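Local atomic coordinates of phosphodiesterase (Trypanosoma brucei brucei, PDB entry 5H2Q), a protein that belongs to the cyclic nucleotide phosphodiesterase family of the HD clan, whose all-helical domain here holds a zinc and a magnesium ion. Residues 69-74 with 121-126. Sequence-based numbering, arbitrary orientation.
Sequences EVLLNF and LLITAL
Phe74 and Ile123 join two helical segments, 69-74 and 121-126, that run in roughly the same direction, 30° apart, with their axes no closer than 12.5 Å. This is a helix-helix contact in the all-helical fold of the cyclic nucleotide phosphodiesterases, between helix 68-80 and helix 115-127. At that spacing the backbones stay apart, and long apolar side chains bridge the gap. No hydrogen bond crosses it.

Phe74 carries most of the contact from helix 68-80. Its ring carbon CG lies anti to the backbone N (chi1 168°), and the CE2-CZ side of the ring meets both branches of Ile123. CZ is 3.7 Å from Ile123 CG2, which comes in obliquely to the ring. The neighbouring CE2 lies 4.0 Å from Ile123 CD1. Leu126, three residues on from Ile123, brings CD1 to the edge of the same ring, near its plane, 4.1 Å from Phe74 CE2. Ile123 and Leu126 thus both touch CE2.

All four touching residues are buried. Val179 touches both Phe74 and Ile123, Phe180 also packs on Ile123, and Leu71 rests against Tyr52, Leu55 and Leu56 of helix 43-58. Helix 115-127 leads on to the zinc site, about 11 Å from the side chain of Leu126: Ala125 O accepts a hydrogen bond from the zinc ligand His128, and Asp129 follows it.

Ile123 CD1 makes one more apolar touch: it lies 4.1 Å from Leu71 CD1, and the two side chains cross at a slant.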
loop_
_atom_site.group_PDB
_atom_site.type_symbol
_atom_site.label_atom_id
_atom_site.label_comp_id
_atom_site.label_asym_id
_atom_site.label_seq_id
_atom_site.Cartn_x
_atom_site.Cartn_y
_atom_site.Cartn_z
ATOM N N GLU A 69 19.116 -0.673 -13.256
ATOM C CA GLU A 69 18.370 -1.481 -14.224
ATOM C C GLU A 69 17.492 -2.529 -13.555
ATOM O O GLU A 69 16.377 -2.772 -14.040
ATOM C CB GLU A 69 19.317 -2.126 -15.266
ATOM C CG GLU A 69 19.874 -1.093 -16.238
ATOM C CD GLU A 69 20.798 -1.610 -17.330
ATOM O OE1 GLU A 69 21.875 -1.006 -17.535
ATOM O OE2 GLU A 69 20.417 -2.581 -18.018
ATOM N N VAL A 70 17.972 -3.132 -12.447
ATOM C CA VAL A 70 17.199 -4.171 -11.735
ATOM C C VAL A 70 15.983 -3.493 -11.083
ATOM O O VAL A 70 14.865 -3.994 -11.195
ATOM C CB VAL A 70 18.049 -5.007 -10.742
ATOM C CG1 VAL A 70 17.163 -5.815 -9.792
ATOM C CG2 VAL A 70 18.977 -5.961 -11.515
ATOM N N LEU A 71 16.202 -2.336 -10.470
ATOM C CA LEU A 71 15.098 -1.599 -9.836
ATOM C C LEU A 71 14.037 -1.247 -10.895
ATOM O O LEU A 71 12.844 -1.471 -10.671
ATOM C CB LEU A 71 15.628 -0.346 -9.122
ATOM C CG LEU A 71 14.540 0.564 -8.501
ATOM C CD1 LEU A 71 13.840 -0.116 -7.321
ATOM C CD2 LEU A 71 15.140 1.923 -8.075
ATOM N N LEU A 72 14.477 -0.770 -12.069
ATOM C CA LEU A 72 13.514 -0.434 -13.110
ATOM C C LEU A 72 12.784 -1.663 -13.620
ATOM O O LEU A 72 11.570 -1.621 -13.725
ATOM C CB LEU A 72 14.141 0.379 -14.254
ATOM C CG LEU A 72 13.097 0.919 -15.274
ATOM C CD1 LEU A 72 12.031 1.826 -14.610
ATOM C CD2 LEU A 72 13.769 1.625 -16.409
ATOM N N ASN A 73 13.505 -2.777 -13.896
ATOM C CA ASN A 73 12.886 -4.026 -14.346
ATOM C C ASN A 73 11.856 -4.497 -13.333
ATOM O O ASN A 73 10.743 -4.872 -13.699
ATOM C CB ASN A 73 13.936 -5.105 -14.507
ATOM C CG ASN A 73 14.722 -4.973 -15.776
ATOM O OD1 ASN A 73 14.299 -4.305 -16.722
ATOM N ND2 ASN A 73 15.842 -5.688 -15.847
ATOM N N PHE A 74 12.204 -4.403 -12.048
ATOM C CA PHE A 74 11.285 -4.801 -11.000
ATOM C C PHE A 74 10.010 -3.939 -11.020
ATOM O O PHE A 74 8.925 -4.492 -10.959
ATOM C CB PHE A 74 11.994 -4.746 -9.637
ATOM C CG PHE A 74 11.052 -4.865 -8.464
ATOM C CD1 PHE A 74 10.608 -6.111 -8.032
ATOM C CD2 PHE A 74 10.585 -3.727 -7.807
ATOM C CE1 PHE A 74 9.712 -6.209 -6.967
ATOM C CE2 PHE A 74 9.710 -3.827 -6.727
ATOM C CZ PHE A 74 9.308 -5.069 -6.298
ATOM N N LEU A 121 10.513 -2.159 3.098
ATOM C CA LEU A 121 9.144 -1.608 3.178
ATOM C C LEU A 121 8.709 -0.899 1.888
ATOM O O LEU A 121 7.589 -1.093 1.402
ATOM C CB LEU A 121 9.097 -0.566 4.297
ATOM C CG LEU A 121 8.400 -0.847 5.595
ATOM C CD1 LEU A 121 8.094 0.486 6.265
ATOM C CD2 LEU A 121 7.072 -1.600 5.407
ATOM N N LEU A 122 9.610 -0.083 1.313
ATOM C CA LEU A 122 9.286 0.662 0.088
ATOM C C LEU A 122 9.074 -0.281 -1.085
ATOM O O LEU A 122 8.130 -0.108 -1.862
ATOM C CB LEU A 122 10.374 1.693 -0.191
ATOM C CG LEU A 122 10.494 2.780 0.897
ATOM C CD1 LEU A 122 11.712 3.631 0.665
ATOM C CD2 LEU A 122 9.229 3.658 0.956
ATOM N N ILE A 123 9.896 -1.342 -1.152
ATOM C CA ILE A 123 9.736 -2.388 -2.166
ATOM C C ILE A 123 8.403 -3.096 -1.950
ATOM O O ILE A 123 7.645 -3.288 -2.892
ATOM C CB ILE A 123 10.920 -3.387 -2.111
ATOM C CG1 ILE A 123 12.252 -2.739 -2.644
ATOM C CG2 ILE A 123 10.552 -4.696 -2.832
ATOM C CD1 ILE A 123 12.169 -2.109 -4.090
ATOM N N THR A 124 8.099 -3.477 -0.684
ATOM C CA THR A 124 6.860 -4.184 -0.324
ATOM C C THR A 124 5.602 -3.408 -0.708
ATOM O O THR A 124 4.634 -4.002 -1.194
ATOM C CB THR A 124 6.886 -4.564 1.162
ATOM O OG1 THR A 124 8.021 -5.409 1.392
ATOM C CG2 THR A 124 5.633 -5.335 1.570
ATOM N N ALA A 125 5.643 -2.076 -0.570
ATOM C CA ALA A 125 4.513 -1.236 -0.947
ATOM C C ALA A 125 4.152 -1.497 -2.414
ATOM O O ALA A 125 2.979 -1.538 -2.735
ATOM C CB ALA A 125 4.848 0.230 -0.748
ATOM N N LEU A 126 5.156 -1.732 -3.285
ATOM C CA LEU A 126 4.890 -1.948 -4.713
ATOM C C LEU A 126 4.313 -3.315 -5.055
ATOM O O LEU A 126 3.695 -3.456 -6.112
ATOM C CB LEU A 126 6.142 -1.664 -5.553
ATOM C CG LEU A 126 6.700 -0.240 -5.453
ATOM C CD1 LEU A 126 8.041 -0.127 -6.220
ATOM C CD2 LEU A 126 5.689 0.795 -6.004
#